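Cyclase/dehydrase (Mycobacterium smegmatis str. MC2 155, PDB 5Z8O) is of unknown function but belongs to the START superfamily, whose members commonly enclose a hydrophobic cavity, and so may bind a lipid-like ligand. Local coordinates at residues Thr7-Ala12 / Val96-Asp101; Thr18-Asp23 / Lys135-Arg140; Leu53-Gln58 / Gly62-Ala67. All coordinates share one frame; numbering follows the deposited sequence.

Contact 1. Residues Thr7-Ala12 / Val96-Asp101; sequences TVEVAA and VPLGPD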
loop_
_atom_site.group_PDB
_atom_site.type_symbol
_atom_site.label_atom_id
_atom_site.label_comp_id
_atom_site.label_asym_id
_atom_site.label_seq_id
_atom_site.Cartn_x
_atom_site.Cartn_y
_atom_site.Cartn_z
ATOM N N THR B 7 -19.498 -0.789 21.712
ATOM C CA THR B 7 -19.071 -1.676 22.783
ATOM C C THR B 7 -19.839 -2.984 22.658
ATOM O O THR B 7 -21.062 -2.973 22.481
ATOM C CB THR B 7 -19.312 -1.042 24.155
ATOM O OG1 THR B 7 -18.680 0.242 24.204
ATOM C CG2 THR B 7 -18.719 -1.907 25.244
ATOM N N VAL B 8 -19.129 -4.104 22.744
ATOM C CA VAL B 8 -19.747 -5.421 22.640
ATOM C C VAL B 8 -19.115 -6.349 23.669
ATOM O O VAL B 8 -17.899 -6.318 23.890
ATOM C CB VAL B 8 -19.618 -5.996 21.211
ATOM C CG1 VAL B 8 -18.158 -6.063 20.779
ATOM C CG2 VAL B 8 -20.275 -7.365 21.120
ATOM N N GLU B 9 -19.950 -7.156 24.319
ATOM C CA GLU B 9 -19.480 -8.212 25.204
ATOM C C GLU B 9 -19.248 -9.467 24.374
ATOM O O GLU B 9 -20.135 -9.896 23.629
ATOM C CB GLU B 9 -20.500 -8.486 26.311
ATOM C CG GLU B 9 -20.598 -7.388 27.353
ATOM C CD GLU B 9 -21.529 -7.743 28.501
ATOM O OE1 GLU B 9 -22.710 -7.330 28.465
ATOM O OE2 GLU B 9 -21.090 -8.448 29.428
ATOM N N VAL B 10 -18.064 -10.057 24.510
ATOM C CA VAL B 10 -17.670 -11.212 23.713
ATOM C C VAL B 10 -17.374 -12.379 24.643
ATOM O O VAL B 10 -16.750 -12.206 25.696
ATOM C CB VAL B 10 -16.445 -10.898 22.825
ATOM C CG1 VAL B 10 -16.131 -12.070 21.921
ATOM C CG2 VAL B 10 -16.688 -9.640 22.001
ATOM N N ALA B 11 -17.813 -13.572 24.243
ATOM C CA ALA B 11 -17.671 -14.776 25.062
ATOM C C ALA B 11 -16.323 -15.449 24.796
ATOM O O ALA B 11 -16.232 -16.583 24.325
ATOM C CB ALA B 11 -18.831 -15.729 24.805
ATOM N N ALA B 12 -15.259 -14.714 25.110
ATOM C CA ALA B 12 -13.905 -15.228 24.972
ATOM C C ALA B 12 -12.990 -14.435 25.892
ATOM O O ALA B 12 -13.302 -13.310 26.290
ATOM C CB ALA B 12 -13.413 -15.147 23.522
ATOM N N VAL B 96 -10.945 -5.156 27.495
ATOM C CA VAL B 96 -11.028 -5.179 28.955
ATOM C C VAL B 96 -11.664 -6.489 29.405
ATOM O O VAL B 96 -12.783 -6.809 28.987
ATOM C CB VAL B 96 -11.809 -3.980 29.513
ATOM C CG1 VAL B 96 -11.903 -4.082 31.030
ATOM C CG2 VAL B 96 -11.141 -2.680 29.108
ATOM N N PRO B 97 -11.005 -7.284 30.248
ATOM C CA PRO B 97 -11.629 -8.514 30.751
ATOM C C PRO B 97 -12.830 -8.201 31.630
ATOM O O PRO B 97 -12.811 -7.261 32.429
ATOM C CB PRO B 97 -10.508 -9.185 31.555
ATOM C CG PRO B 97 -9.578 -8.073 31.913
ATOM C CD PRO B 97 -9.642 -7.095 30.775
ATOM N N LEU B 98 -13.884 -8.998 31.467
ATOM C CA LEU B 98 -15.084 -8.882 32.291
ATOM C C LEU B 98 -15.137 -9.924 33.401
ATOM O O LEU B 98 -14.774 -9.647 34.548
ATOM C CB LEU B 98 -16.333 -8.994 31.415
ATOM C CG LEU B 98 -16.675 -7.735 30.623
ATOM C CD1 LEU B 98 -17.936 -7.941 29.812
ATOM C CD2 LEU B 98 -16.827 -6.554 31.566
ATOM N N GLY B 99 -15.626 -11.115 33.075
ATOM C CA GLY B 99 -15.670 -12.208 34.014
ATOM C C GLY B 99 -14.534 -13.178 33.785
ATOM O O GLY B 99 -13.535 -12.856 33.134
ATOM N N PRO B 100 -14.654 -14.387 34.336
ATOM C CA PRO B 100 -13.595 -15.389 34.135
ATOM C C PRO B 100 -13.414 -15.801 32.685
ATOM O O PRO B 100 -12.351 -16.332 32.341
ATOM C CB PRO B 100 -14.062 -16.574 34.993
ATOM C CG PRO B 100 -15.038 -15.989 35.968
ATOM C CD PRO B 100 -15.714 -14.874 35.233
ATOM N N ASP B 101 -14.406 -15.567 31.819
ATOM C CA ASP B 101 -14.351 -16.080 30.457
ATOM C C ASP B 101 -14.892 -15.131 29.394
ATOM O O ASP B 101 -14.915 -15.512 28.219
ATOM C CB ASP B 101 -15.112 -17.413 30.370
ATOM C CG ASP B 101 -16.460 -17.362 31.071
ATOM O OD1 ASP B 101 -17.153 -16.327 30.967
ATOM O OD2 ASP B 101 -16.825 -18.359 31.731
#

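Contact 2. Residues Thr18-Asp23 / Lys135-Arg140; sequences TSIVSD and KALEGR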
loop_
_atom_site.group_PDB
_atom_site.type_symbol
_atom_site.label_atom_id
_atom_site.label_comp_id
_atom_site.label_asym_id
_atom_site.label_seq_id
_atom_site.Cartn_x
_atom_site.Cartn_y
_atom_site.Cartn_z
ATOM N N THR B 18 -7.454 -10.416 21.992
ATOM C CA THR B 18 -6.222 -9.725 21.629
ATOM C C THR B 18 -5.508 -10.436 20.485
ATOM O O THR B 18 -5.014 -9.790 19.560
ATOM C CB THR B 18 -5.294 -9.617 22.844
ATOM O OG1 THR B 18 -5.880 -8.770 23.847
ATOM C CG2 THR B 18 -3.930 -9.070 22.433
ATOM N N SER B 19 -5.487 -11.768 20.504
ATOM C CA SER B 19 -4.829 -12.509 19.432
ATOM C C SER B 19 -5.577 -12.368 18.109
ATOM O O SER B 19 -4.954 -12.282 17.045
ATOM C CB SER B 19 -4.690 -13.982 19.828
ATOM O OG SER B 19 -5.948 -14.644 19.880
ATOM N N ILE B 20 -6.909 -12.352 18.151
ATOM C CA ILE B 20 -7.679 -12.226 16.918
ATOM C C ILE B 20 -7.496 -10.843 16.309
ATOM O O ILE B 20 -7.205 -10.704 15.116
ATOM C CB ILE B 20 -9.166 -12.525 17.175
ATOM C CG1 ILE B 20 -9.369 -13.966 17.642
ATOM C CG2 ILE B 20 -9.975 -12.248 15.925
ATOM C CD1 ILE B 20 -10.794 -14.248 18.106
ATOM N N VAL B 21 -7.659 -9.799 17.126
ATOM C CA VAL B 21 -7.548 -8.429 16.635
ATOM C C VAL B 21 -6.120 -8.111 16.201
ATOM O O VAL B 21 -5.911 -7.344 15.254
ATOM C CB VAL B 21 -8.053 -7.448 17.711
ATOM C CG1 VAL B 21 -7.880 -6.005 17.255
ATOM C CG2 VAL B 21 -9.508 -7.729 18.039
ATOM N N SER B 22 -5.119 -8.693 16.867
ATOM C CA SER B 22 -3.729 -8.417 16.522
ATOM C C SER B 22 -3.244 -9.217 15.320
ATOM O O SER B 22 -2.238 -8.840 14.706
ATOM C CB SER B 22 -2.818 -8.712 17.716
ATOM O OG SER B 22 -2.771 -10.100 17.985
ATOM N N ASP B 23 -3.924 -10.311 14.978
ATOM C CA ASP B 23 -3.535 -11.162 13.854
ATOM C C ASP B 23 -4.045 -10.524 12.566
ATOM O O ASP B 23 -5.018 -10.969 11.951
ATOM C CB ASP B 23 -4.088 -12.569 14.029
ATOM C CG ASP B 23 -3.446 -13.566 13.092
ATOM O OD1 ASP B 23 -2.660 -13.149 12.214
ATOM O OD2 ASP B 23 -3.752 -14.769 13.218
ATOM N N LYS B 135 -20.210 -8.312 14.403
ATOM C CA LYS B 135 -20.790 -9.600 14.033
ATOM C C LYS B 135 -19.729 -10.541 13.473
ATOM O O LYS B 135 -19.724 -11.739 13.780
ATOM C CB LYS B 135 -21.916 -9.404 13.019
ATOM C CG LYS B 135 -22.634 -10.690 12.640
ATOM C CD LYS B 135 -23.632 -10.465 11.514
ATOM C CE LYS B 135 -24.860 -11.348 11.677
ATOM N NZ LYS B 135 -24.501 -12.776 11.910
ATOM N N ALA B 136 -18.818 -10.013 12.652
ATOM C CA ALA B 136 -17.766 -10.850 12.085
ATOM C C ALA B 136 -16.826 -11.363 13.169
ATOM O O ALA B 136 -16.418 -12.530 13.143
ATOM C CB ALA B 136 -16.996 -10.073 11.017
ATOM N N LEU B 137 -16.490 -10.514 14.144
ATOM C CA LEU B 137 -15.638 -10.967 15.238
ATOM C C LEU B 137 -16.346 -12.022 16.081
ATOM O O LEU B 137 -15.722 -12.997 16.515
ATOM C CB LEU B 137 -15.205 -9.782 16.099
ATOM C CG LEU B 137 -14.374 -10.165 17.324
ATOM C CD1 LEU B 137 -13.081 -10.826 16.891
ATOM C CD2 LEU B 137 -14.083 -8.951 18.172
ATOM N N GLU B 138 -17.647 -11.840 16.326
ATOM C CA GLU B 138 -18.435 -12.867 17.006
ATOM C C GLU B 138 -18.301 -14.213 16.306
ATOM O O GLU B 138 -18.094 -15.246 16.953
ATOM C CB GLU B 138 -19.903 -12.444 17.078
ATOM C CG GLU B 138 -20.159 -11.248 17.974
ATOM C CD GLU B 138 -21.634 -10.937 18.127
ATOM O OE1 GLU B 138 -22.445 -11.487 17.350
ATOM O OE2 GLU B 138 -21.979 -10.134 19.017
ATOM N N GLY B 139 -18.423 -14.219 14.978
ATOM C CA GLY B 139 -18.264 -15.461 14.238
ATOM C C GLY B 139 -16.872 -16.046 14.374
ATOM O O GLY B 139 -16.711 -17.258 14.535
ATOM N N ARG B 140 -15.845 -15.192 14.311
ATOM C CA ARG B 140 -14.475 -15.666 14.471
ATOM C C ARG B 140 -14.234 -16.224 15.870
ATOM O O ARG B 140 -13.482 -17.193 16.030
ATOM C CB ARG B 140 -13.496 -14.532 14.162
ATOM C CG ARG B 140 -12.031 -14.915 14.239
ATOM C CD ARG B 140 -11.706 -16.022 13.252
ATOM N NE ARG B 140 -10.274 -16.119 12.988
ATOM C CZ ARG B 140 -9.739 -16.902 12.057
ATOM N NH1 ARG B 140 -10.522 -17.666 11.307
ATOM N NH2 ARG B 140 -8.426 -16.924 11.879
#

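Contact 3. Residues Leu53-Gln58 / Gly62-Ala67; sequences LDVEIQ and GVFITA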
loop_
_atom_site.group_PDB
_atom_site.type_symbol
_atom_site.label_atom_id
_atom_site.label_comp_id
_atom_site.label_asym_id
_atom_site.label_seq_id
_atom_site.Cartn_x
_atom_site.Cartn_y
_atom_site.Cartn_z
ATOM N N LEU B 53 -4.115 -3.015 3.585
ATOM C CA LEU B 53 -5.412 -3.678 3.657
ATOM C C LEU B 53 -6.105 -3.529 2.312
ATOM O O LEU B 53 -6.310 -2.405 1.836
ATOM C CB LEU B 53 -6.273 -3.090 4.778
ATOM C CG LEU B 53 -7.632 -3.754 5.013
ATOM C CD1 LEU B 53 -7.479 -4.970 5.912
ATOM C CD2 LEU B 53 -8.633 -2.763 5.599
ATOM N N ASP B 54 -6.423 -4.659 1.685
ATOM C CA ASP B 54 -7.192 -4.700 0.445
ATOM C C ASP B 54 -8.645 -5.071 0.720
ATOM O O ASP B 54 -8.919 -6.121 1.309
ATOM C CB ASP B 54 -6.573 -5.677 -0.554
ATOM C CG ASP B 54 -5.367 -5.091 -1.263
ATOM O OD1 ASP B 54 -4.793 -4.111 -0.746
ATOM O OD2 ASP B 54 -5.004 -5.601 -2.345
ATOM N N VAL B 55 -9.569 -4.199 0.320
ATOM C CA VAL B 55 -10.993 -4.440 0.507
ATOM C C VAL B 55 -11.616 -4.558 -0.879
ATOM O O VAL B 55 -11.155 -3.930 -1.837
ATOM C CB VAL B 55 -11.645 -3.301 1.327
ATOM C CG1 VAL B 55 -13.158 -3.443 1.387
ATOM C CG2 VAL B 55 -11.054 -3.255 2.728
ATOM N N GLU B 56 -12.661 -5.380 -0.990
ATOM C CA GLU B 56 -13.416 -5.516 -2.230
ATOM C C GLU B 56 -14.902 -5.366 -1.950
ATOM O O GLU B 56 -15.449 -6.081 -1.102
ATOM C CB GLU B 56 -13.145 -6.859 -2.912
ATOM C CG GLU B 56 -13.623 -6.908 -4.355
ATOM C CD GLU B 56 -13.413 -8.265 -5.000
ATOM O OE1 GLU B 56 -14.352 -9.089 -4.971
ATOM O OE2 GLU B 56 -12.312 -8.506 -5.537
ATOM N N ILE B 57 -15.559 -4.472 -2.684
ATOM C CA ILE B 57 -16.991 -4.232 -2.541
ATOM C C ILE B 57 -17.602 -4.173 -3.933
ATOM O O ILE B 57 -17.224 -3.316 -4.741
ATOM C CB ILE B 57 -17.284 -2.941 -1.761
ATOM C CG1 ILE B 57 -16.802 -3.076 -0.314
ATOM C CG2 ILE B 57 -18.769 -2.625 -1.804
ATOM C CD1 ILE B 57 -16.814 -1.780 0.462
ATOM N N GLN B 58 -18.544 -5.078 -4.211
ATOM C CA GLN B 58 -19.149 -5.214 -5.539
ATOM C C GLN B 58 -18.085 -5.443 -6.607
ATOM O O GLN B 58 -18.159 -4.898 -7.709
ATOM C CB GLN B 58 -20.014 -4.001 -5.894
ATOM C CG GLN B 58 -21.278 -3.859 -5.067
ATOM C CD GLN B 58 -22.148 -2.707 -5.540
ATOM O OE1 GLN B 58 -22.099 -2.316 -6.707
ATOM N NE2 GLN B 58 -22.943 -2.152 -4.631
ATOM N N GLY B 62 -10.312 -1.775 -3.105
ATOM C CA GLY B 62 -9.802 -0.591 -2.441
ATOM C C GLY B 62 -8.627 -0.993 -1.578
ATOM O O GLY B 62 -8.599 -2.083 -1.002
ATOM N N VAL B 63 -7.658 -0.084 -1.472
ATOM C CA VAL B 63 -6.393 -0.362 -0.802
ATOM C C VAL B 63 -6.149 0.703 0.254
ATOM O O VAL B 63 -6.257 1.902 -0.029
ATOM C CB VAL B 63 -5.221 -0.419 -1.800
ATOM C CG1 VAL B 63 -3.902 -0.576 -1.064
ATOM C CG2 VAL B 63 -5.421 -1.564 -2.778
ATOM N N PHE B 64 -5.844 0.265 1.472
ATOM C CA PHE B 64 -5.587 1.158 2.590
ATOM C C PHE B 64 -4.201 0.877 3.150
ATOM O O PHE B 64 -3.850 -0.283 3.393
ATOM C CB PHE B 64 -6.671 0.966 3.647
ATOM C CG PHE B 64 -8.049 1.204 3.111
ATOM C CD1 PHE B 64 -8.535 2.489 2.944
ATOM C CD2 PHE B 64 -8.839 0.136 2.720
ATOM C CE1 PHE B 64 -9.796 2.703 2.425
ATOM C CE2 PHE B 64 -10.100 0.343 2.200
ATOM C CZ PHE B 64 -10.581 1.628 2.053
ATOM N N ILE B 65 -3.419 1.934 3.360
ATOM C CA ILE B 65 -2.119 1.845 4.013
ATOM C C ILE B 65 -2.215 2.561 5.351
ATOM O O ILE B 65 -2.430 3.779 5.397
ATOM C CB ILE B 65 -1.005 2.452 3.149
ATOM C CG1 ILE B 65 -1.041 1.852 1.740
ATOM C CG2 ILE B 65 0.349 2.235 3.810
ATOM C CD1 ILE B 65 -0.858 2.872 0.651
ATOM N N THR B 66 -2.044 1.812 6.439
ATOM C CA THR B 66 -2.355 2.301 7.775
ATOM C C THR B 66 -1.179 2.070 8.712
ATOM O O THR B 66 -0.513 1.034 8.644
ATOM C CB THR B 66 -3.608 1.617 8.353
ATOM O OG1 THR B 66 -3.241 0.366 8.941
ATOM C CG2 THR B 66 -4.639 1.367 7.265
ATOM N N ALA B 67 -0.935 3.040 9.587
ATOM C CA ALA B 67 0.034 2.889 10.657
ATOM C C ALA B 67 -0.644 2.291 11.884
ATOM O O ALA B 67 -1.818 2.558 12.160
ATOM C CB ALA B 67 0.671 4.234 11.013
#

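Contact 1. Residues Thr7-Ala12 / Val96-Asp101
Ala12, which packs against Asp101, has its carbonyl oxygen held by a hydrogen bond from OG1 of Thr103. The carbonyl oxygen of Asp101 lies 3.3 Å from Ala12 O. Both atoms are acceptors, so no bond joins them. Asp101 O also packs against the backbone of Ala12, with Ala12 C at 3.2 Å. Ala12 N is just as near to Asp101 O, but the angle is too poor for a hydrogen bond. That N-H makes a weak bond to Val10 O, which closes an inverse gamma turn centred on Ala11. The turn ends strand 4-10 and leads toward helix 14-22. The methyl group of Ala12 points away from Asp101 and packs on Ile17 and Val141.

The second touch is between side chains at the surface. Glu9 CG is anti to the carbonyl carbon (chi1 -71°), and the chain runs on extended. Leu98 crosses it at about a right angle. Its CD1 meets Glu9 CG at 3.7 Å and Glu9 OE2 at 3.2 Å. Leu98 also rests on Leu104. Glu9 and Leu98 both touch a neighbouring molecule in the crystal, which may influence their conformations.

The two segments belong to strands that flank strand 103-113. Ala11, Ala12, Leu98 and Asp101 lie in loops just beyond the ends of strands 4-10 and 86-97. The contact therefore bridges one end of the strand between them.

No hydrogen bond or salt bridge crosses between the segments. The junction rests on van der Waals contact. The hydrogen bonds run instead to strand 103-113: Ala12 O and the backbone of Val10 to Thr103, and the backbone of Val96 to Leu104.

Contact 2. Residues Thr18-Asp23 / Lys135-Arg140
Ile20 reaches across from helix 14-22 with its CG2 methyl, which meets two residues one turn apart on helix 119-144. CG2 lies 3.5 Å from CD1 of Leu137 and 3.8 Å from CG of Arg140. This methyl is anti to the backbone N, while the CG1 branch is anti to the carbonyl carbon (chi1 -63°). The CG1 branch ends in CD1, which also nears Arg140 CG, at 4.1 Å.

Leu137 does not point straight at its partner. Its CD1 brings the end of the chain back toward Ile20. The side chain of Arg140 bends at chi2 (60°). Only its aliphatic part touches Ile20. The guanidinium group goes on to Gln143 through NH1 and to Gln29 through NH2. Asp23 OD2 is 5.3 Å from Arg140 NH2, too far for a salt bridge. Trp30, from helix 27-30, packs on Ile20, Leu137 and Arg140.

The interface is apolar and buried. It joins the two helices by methyl and methylene packing, while the guanidinium group of Arg140 hydrogen-bonds to the side-chain oxygens of Gln143 and Gln29.

Contact 3. Residues Leu53-Gln58 / Gly62-Ala67
Leu53 and Phe64 form a hydrogen-bonded pair in the antiparallel beta hairpin of strands 48-57 and 60-69, part of the curved sheet of a Bet v 1-like fold. Leu53 N gives its hydrogen to Phe64 O at 2.8 Å, and Phe64 N returns a bond to Leu53 O. Val55 and Gly62 make the next such pair, with Gly62 N 2.6 Å from Val55 O. Between them, Asp54 and Val63 are a non-hydrogen-bonded pair.

The side chain of Phe64 can be followed outward. CB lies 3.8 Å from Leu53 O. CG is anti to the carbonyl carbon (chi1 -58°), which turns the ring over the neighbouring strand. CD2 passes Leu53 O obliquely at 3.7 Å and meets Leu53 CD2 at 4.1 Å. Farther out, CE2 meets Val55 CG2 at 3.8 Å, and that methyl sits at the ring edge, near its plane. Leu80 of strand 75-83 also packs on the ring.

Asp54 and Val63 project from the other face, side by side. This face meets the second subunit, where Val63 packs on Val63 of that chain. Val63 O also accepts a hydrogen bond from Arg52 NH1 of the second subunit. The carboxylate of Asp54 is held by a salt bridge from Arg52 NE of its own chain to OD1. The same OD1 lies 3.3 Å from Val63 CG2.

How the contacts relate
Contact 1 and contact 2 are neighbours, with centres 13 Å apart. They touch where Val8 CG2 packs 3.9 Å from Glu138 OE2. Strand 4-10 leads directly into helix 14-22, so the first segments of the two contacts follow each other closely in the chain. Val141 of helix 119-144 packs on both Ala12 and Ile20. Contact 3 is farther off. Its centre is 18 Å from that of contact 2 and 29 Å from that of contact 1. Contacts 1 and 3 both reach the same sheet, on opposite sides of the chain's centre. Contact 2 joins helices, whereas contact 3 adjoins the dimer interface. No ligand or catalytic residue is identified at the three contacts.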